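Local coordinates for protein Ispd/ispf bifunctional enzyme (Campylobacter jejuni, PDB 1W55) that catalyses two steps of isoprenoid precursor synthesis, transferring the cytidylyl group of CTP to methylerythritol phosphate and later cyclising the phosphorylated product to the cyclodiphosphate with release of CMP, at residues 227-232 with 246-251; 304-309 with 339-344. All blocks are in the same frame, centred on the assembly; numbering follows the deposited sequence.

How the contacts relate
Both contacts belong to the IspF-like cyclodiphosphate synthase part of the chain and follow one another in sequence, contact 1 closing before contact 2 opens. They lie about 14 Å apart, centre to centre. Contact 1 ties the turn of a small two-stranded hairpin to the start of helix 248-260; contact 2 pairs strands 298-308 and 336-341 of the five-stranded mixed sheet. L249 bridges them: its CD2 packs 3.8 Å from I305 CD1 and its CD1 4.1 Å from V307 CG2, so the helix capped in contact 1 rests on the sheet of contact 2. Contact 2 carries bound CMP and magnesium; contact 1 includes H251, probably a metal ligand as in related synthases.

Contact 1: residues 227-232 with 246-251; sequences LLLAGV and GDVLAH
L228 and L229 lead the hairpin 227-235 into its type I' turn, L229 to V232, and this turn docks on the N-terminus of helix 248-260, where D247 is the N-cap. The carbonyl oxygen of L228 accepts a CA-H...O contact from D247, with D247 CA and L228 O 3.4 Å apart. At L229 the side chain takes over: CD2 reaches V248 CG2 at 3.9 Å, the two side chains lying side by side and pointing the same way. M321 of helix 318-329 and L314 also touch L229. A230 takes part through both its backbone and its methyl. Its N donates to D247 OD1 at 2.9 Å, meeting that oxygen on the syn side and only 15° out of the carboxylate plane, while its CB packs against L249 CD2 at 3.8 Å. The A230 carbonyl is taken by N324 ND2, which adds helix 318-329 to the anchoring of the turn. Next, G231 N binds D247 OD2 at 2.8 Å, nearly along the C-O axis, so consecutive amides of the turn grip both carboxylate oxygens and restrain rotation of the group. D247 thus serves two elements, and its torsion shows how: CG is anti to its own N (chi1 -160°), which carries the carboxylate between the turn and the first helical residues. The capping bond completes the arrangement, A250 N meeting D247 OD1 at 2.9 Å from above the carboxylate plane, 57° out of it.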
loop_
_atom_site.group_PDB
_atom_site.type_symbol
_atom_site.label_atom_id
_atom_site.label_comp_id
_atom_site.label_asym_id
_atom_site.label_seq_id
_atom_site.Cartn_x
_atom_site.Cartn_y
_atom_site.Cartn_z
ATOM N N LEU A 227 -21.566 -54.257 6.599
ATOM C CA LEU A 227 -21.285 -53.297 5.560
ATOM C C LEU A 227 -20.812 -52.028 6.246
ATOM O O LEU A 227 -21.570 -51.380 6.969
ATOM C CB LEU A 227 -22.544 -53.031 4.724
ATOM C CG LEU A 227 -22.376 -52.040 3.574
ATOM C CD1 LEU A 227 -21.249 -52.486 2.646
ATOM C CD2 LEU A 227 -23.695 -51.854 2.812
ATOM N N LEU A 228 -19.540 -51.709 6.042
ATOM C CA LEU A 228 -18.921 -50.501 6.584
ATOM C C LEU A 228 -18.635 -49.533 5.445
ATOM O O LEU A 228 -17.943 -49.882 4.487
ATOM C CB LEU A 228 -17.593 -50.838 7.280
ATOM C CG LEU A 228 -17.576 -51.705 8.539
ATOM C CD1 LEU A 228 -16.142 -51.803 9.054
ATOM C CD2 LEU A 228 -18.491 -51.154 9.621
ATOM N N LEU A 229 -19.175 -48.331 5.544
ATOM C CA LEU A 229 -18.900 -47.296 4.560
ATOM C C LEU A 229 -18.486 -46.046 5.319
ATOM O O LEU A 229 -19.202 -45.597 6.224
ATOM C CB LEU A 229 -20.127 -47.032 3.689
ATOM C CG LEU A 229 -20.612 -48.147 2.757
ATOM C CD1 LEU A 229 -21.791 -47.626 1.936
ATOM C CD2 LEU A 229 -19.496 -48.670 1.848
ATOM N N ALA A 230 -17.319 -45.505 4.966
ATOM C CA ALA A 230 -16.692 -44.423 5.731
ATOM C C ALA A 230 -16.621 -44.790 7.216
ATOM O O ALA A 230 -16.777 -43.930 8.096
ATOM C CB ALA A 230 -17.434 -43.086 5.520
ATOM N N GLY A 231 -16.387 -46.076 7.479
ATOM C CA GLY A 231 -16.212 -46.581 8.830
ATOM C C GLY A 231 -17.495 -46.695 9.638
ATOM O O GLY A 231 -17.443 -46.933 10.838
ATOM N N VAL A 232 -18.638 -46.515 8.984
ATOM C CA VAL A 232 -19.939 -46.513 9.638
ATOM C C VAL A 232 -20.704 -47.776 9.237
ATOM O O VAL A 232 -20.789 -48.105 8.049
ATOM C CB VAL A 232 -20.752 -45.255 9.227
ATOM C CG1 VAL A 232 -22.206 -45.329 9.749
ATOM C CG2 VAL A 232 -20.047 -43.969 9.710
ATOM N N GLY A 246 -13.607 -53.979 3.536
ATOM C CA GLY A 246 -14.550 -53.801 2.434
ATOM C C GLY A 246 -15.101 -52.390 2.176
ATOM O O GLY A 246 -16.019 -52.211 1.374
ATOM N N ASP A 247 -14.549 -51.389 2.846
ATOM C CA ASP A 247 -15.039 -50.012 2.744
ATOM C C ASP A 247 -14.699 -49.385 1.381
ATOM O O ASP A 247 -13.680 -48.705 1.260
ATOM C CB ASP A 247 -14.418 -49.211 3.896
ATOM C CG ASP A 247 -15.167 -47.934 4.225
ATOM O OD1 ASP A 247 -15.723 -47.254 3.316
ATOM O OD2 ASP A 247 -15.201 -47.502 5.396
ATOM N N VAL A 248 -15.536 -49.624 0.362
ATOM C CA VAL A 248 -15.304 -49.066 -0.983
ATOM C C VAL A 248 -15.272 -47.559 -0.949
ATOM O O VAL A 248 -14.550 -46.940 -1.721
ATOM C CB VAL A 248 -16.439 -49.272 -2.020
ATOM C CG1 VAL A 248 -15.923 -49.906 -3.320
ATOM C CG2 VAL A 248 -17.723 -49.839 -1.462
ATOM N N LEU A 249 -16.109 -46.969 -0.106
ATOM C CA LEU A 249 -16.129 -45.520 0.028
ATOM C C LEU A 249 -14.744 -44.992 0.440
ATOM O O LEU A 249 -14.162 -44.152 -0.248
ATOM C CB LEU A 249 -17.241 -45.059 0.983
ATOM C CG LEU A 249 -17.462 -43.541 1.012
ATOM C CD1 LEU A 249 -18.882 -43.191 1.485
ATOM C CD2 LEU A 249 -16.410 -42.832 1.870
ATOM N N ALA A 250 -14.221 -45.487 1.558
ATOM C CA ALA A 250 -12.926 -45.038 2.056
ATOM C C ALA A 250 -11.847 -45.233 0.986
ATOM O O ALA A 250 -10.967 -44.395 0.825
ATOM C CB ALA A 250 -12.556 -45.785 3.351
ATOM N N HIS A 251 -11.941 -46.328 0.241
ATOM C CA HIS A 251 -10.959 -46.653 -0.779
ATOM C C HIS A 251 -11.037 -45.691 -1.959
ATOM O O HIS A 251 -10.002 -45.252 -2.464
ATOM C CB HIS A 251 -11.120 -48.112 -1.228
ATOM C CG HIS A 251 -10.918 -49.093 -0.114
ATOM N ND1 HIS A 251 -11.458 -50.361 -0.126
ATOM C CD2 HIS A 251 -10.256 -48.974 1.062
ATOM C CE1 HIS A 251 -11.132 -50.985 0.992
ATOM N NE2 HIS A 251 -10.397 -50.168 1.726
#

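Contact 2: residues 304-309 with 339-344; sequences DICVMA and KATTTE. With MG (magnesium ion), chain B; C (cytidine-5'-monophosphate), chain C.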
loop_
_atom_site.group_PDB
_atom_site.type_symbol
_atom_site.label_atom_id
_atom_site.label_comp_id
_atom_site.label_asym_id
_atom_site.label_seq_id
_atom_site.Cartn_x
_atom_site.Cartn_y
_atom_site.Cartn_z
ATOM N N ASP A 304 -16.670 -34.400 -2.070
ATOM C CA ASP A 304 -18.016 -34.782 -2.502
ATOM C C ASP A 304 -17.998 -36.181 -3.078
ATOM O O ASP A 304 -17.078 -36.560 -3.822
ATOM C CB ASP A 304 -18.613 -33.782 -3.498
ATOM C CG ASP A 304 -20.101 -33.990 -3.704
ATOM O OD1 ASP A 304 -20.794 -34.479 -2.774
ATOM O OD2 ASP A 304 -20.676 -33.706 -4.770
ATOM N N ILE A 305 -19.015 -36.949 -2.712
ATOM C CA ILE A 305 -19.041 -38.391 -2.950
ATOM C C ILE A 305 -20.366 -38.801 -3.546
ATOM O O ILE A 305 -21.411 -38.255 -3.190
ATOM C CB ILE A 305 -18.748 -39.163 -1.627
ATOM C CG1 ILE A 305 -17.270 -38.962 -1.227
ATOM C CG2 ILE A 305 -19.039 -40.670 -1.774
ATOM C CD1 ILE A 305 -16.923 -39.427 0.184
ATOM N N CYS A 306 -20.313 -39.739 -4.482
ATOM C CA CYS A 306 -21.501 -40.391 -4.970
ATOM C C CYS A 306 -21.373 -41.904 -4.838
ATOM O O CYS A 306 -20.488 -42.520 -5.435
ATOM C CB CYS A 306 -21.813 -40.006 -6.416
ATOM S SG CYS A 306 -23.439 -40.671 -6.881
ATOM N N VAL A 307 -22.243 -42.483 -4.015
ATOM C CA VAL A 307 -22.289 -43.921 -3.832
ATOM C C VAL A 307 -23.327 -44.435 -4.813
ATOM O O VAL A 307 -24.457 -43.941 -4.852
ATOM C CB VAL A 307 -22.712 -44.325 -2.393
ATOM C CG1 VAL A 307 -22.785 -45.852 -2.263
ATOM C CG2 VAL A 307 -21.770 -43.733 -1.331
ATOM N N MET A 308 -22.937 -45.415 -5.615
ATOM C CA MET A 308 -23.864 -46.048 -6.534
ATOM C C MET A 308 -24.184 -47.437 -5.997
ATOM O O MET A 308 -23.336 -48.337 -5.974
ATOM C CB MET A 308 -23.285 -46.072 -7.944
ATOM C CG MET A 308 -22.873 -44.662 -8.432
ATOM S SD MET A 308 -21.398 -44.591 -9.508
ATOM C CE MET A 308 -21.666 -45.872 -10.516
ATOM N N ALA A 309 -25.411 -47.582 -5.515
ATOM C CA ALA A 309 -25.844 -48.824 -4.889
ATOM C C ALA A 309 -27.357 -48.977 -4.972
ATOM O O ALA A 309 -28.112 -48.061 -4.609
ATOM C CB ALA A 309 -25.387 -48.878 -3.438
ATOM N N LYS A 339 -23.448 -38.527 -1.170
ATOM C CA LYS A 339 -24.694 -38.691 -1.910
ATOM C C LYS A 339 -24.840 -40.142 -2.322
ATOM O O LYS A 339 -23.887 -40.913 -2.231
ATOM C CB LYS A 339 -24.699 -37.796 -3.166
ATOM C CG LYS A 339 -24.255 -36.353 -2.911
ATOM C CD LYS A 339 -24.455 -35.468 -4.144
ATOM C CE LYS A 339 -23.543 -35.872 -5.305
ATOM N NZ LYS A 339 -22.109 -36.058 -4.897
ATOM N N ALA A 340 -26.028 -40.513 -2.800
ATOM C CA ALA A 340 -26.252 -41.868 -3.280
ATOM C C ALA A 340 -27.258 -41.908 -4.415
ATOM O O ALA A 340 -28.122 -41.054 -4.506
ATOM C CB ALA A 340 -26.711 -42.783 -2.117
ATOM N N THR A 341 -27.141 -42.912 -5.276
ATOM C CA THR A 341 -28.155 -43.182 -6.290
ATOM C C THR A 341 -28.211 -44.684 -6.564
ATOM O O THR A 341 -27.216 -45.397 -6.371
ATOM C CB THR A 341 -27.876 -42.380 -7.609
ATOM O OG1 THR A 341 -28.891 -42.684 -8.579
ATOM C CG2 THR A 341 -26.574 -42.859 -8.300
ATOM N N THR A 342 -29.374 -45.175 -6.982
ATOM C CA THR A 342 -29.446 -46.513 -7.573
ATOM C C THR A 342 -29.191 -46.369 -9.073
ATOM O O THR A 342 -29.036 -45.253 -9.578
ATOM C CB THR A 342 -30.818 -47.182 -7.327
ATOM O OG1 THR A 342 -31.823 -46.517 -8.106
ATOM C CG2 THR A 342 -31.305 -47.018 -5.848
ATOM N N THR A 343 -29.146 -47.492 -9.783
ATOM C CA THR A 343 -29.077 -47.459 -11.240
ATOM C C THR A 343 -30.355 -48.012 -11.864
ATOM O O THR A 343 -30.329 -48.531 -12.975
ATOM C CB THR A 343 -27.825 -48.213 -11.771
ATOM O OG1 THR A 343 -27.878 -49.591 -11.378
ATOM C CG2 THR A 343 -26.537 -47.680 -11.114
ATOM N N GLU A 344 -31.475 -47.885 -11.149
ATOM C CA GLU A 344 -32.785 -48.296 -11.668
ATOM C C GLU A 344 -32.797 -49.774 -12.021
ATOM O O GLU A 344 -33.383 -50.166 -13.037
ATOM C CB GLU A 344 -33.162 -47.489 -12.928
ATOM C CG GLU A 344 -33.207 -45.989 -12.741
ATOM C CD GLU A 344 -34.067 -45.580 -11.575
ATOM O OE1 GLU A 344 -35.282 -45.884 -11.590
ATOM O OE2 GLU A 344 -33.525 -44.960 -10.640
HETATM MG MG MG B . -30.830 -41.602 -9.109
HETATM O OP3 C C . -32.261 -41.733 -7.776
HETATM P P C C . -32.757 -42.968 -7.086
HETATM O OP1 C C . -31.882 -44.162 -7.294
HETATM O OP2 C C . -34.204 -43.231 -7.391
HETATM O "O5'" C C . -32.665 -42.637 -5.522
HETATM C "C5'" C C . -33.456 -41.620 -4.924
HETATM C "C4'" C C . -32.784 -41.121 -3.646
HETATM O "O4'" C C . -32.585 -42.178 -2.695
HETATM C "C3'" C C . -31.391 -40.525 -3.847
HETATM O "O3'" C C . -31.438 -39.149 -4.215
HETATM C "C2'" C C . -30.740 -40.718 -2.488
HETATM O "O2'" C C . -31.183 -39.692 -1.603
HETATM C "C1'" C C . -31.374 -41.979 -1.945
HETATM N N1 C C . -30.555 -43.216 -1.980
HETATM C C2 C C . -29.906 -43.675 -0.814
HETATM O O2 C C . -29.981 -43.007 0.240
HETATM N N3 C C . -29.190 -44.830 -0.821
HETATM C C4 C C . -29.083 -45.563 -1.955
HETATM N N4 C C . -28.367 -46.722 -1.972
HETATM C C5 C C . -29.703 -45.122 -3.117
HETATM C C6 C C . -30.450 -43.944 -3.107
HETATM O O HOH W 1 -31.311 -43.309 -10.324
HETATM O O HOH W 2 -32.312 -40.100 -9.680
HETATM O O HOH W 3 -30.116 -40.045 -8.017
#
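K339 and D304 form the salt bridge of this contact, K339 NZ to D304 OD2 at 2.8 Å, with the ammonium above the carboxylate plane and a weak second bond to OD1. The same NZ donates to I305 O at 2.9 Å, because the lysine chain is bent at chi3 and chi4 (-66° and -48°) and curls across to strand 298-308. K339 N reaches I305 O from the opposite face of the carbonyl plane, so that one oxygen holds two donors. N214 of a second subunit bonds to both ends of the ion pair, its OD1 to NZ and its N to OD2.

The parallel ladder continues through V307 N to K339 O, T341 N to V307 O and A309 N to T341 O. Where it ends, the active site begins. T341 OG1 binds magnesium at 2.3 Å alongside D217 of the second subunit. T342 N donates to CMP OP1 at 2.7 Å, and A309 O accepts from the cytosine N4 at 3.0 Å. T342 probably stabilises the transition state, as in related synthases.

Beyond the polar network, T341 CG2 sits 4.1 Å from both C306 SG and M308 CG, while V307 and A340 meet through their CB atoms. Strands 298-308 and 336-341 are joined by a beta-alpha-beta crossover through helix 318-329; strand 354-365 flanks 298-308, and helix 248-260 lies against the I305 and V307 side of the sheet.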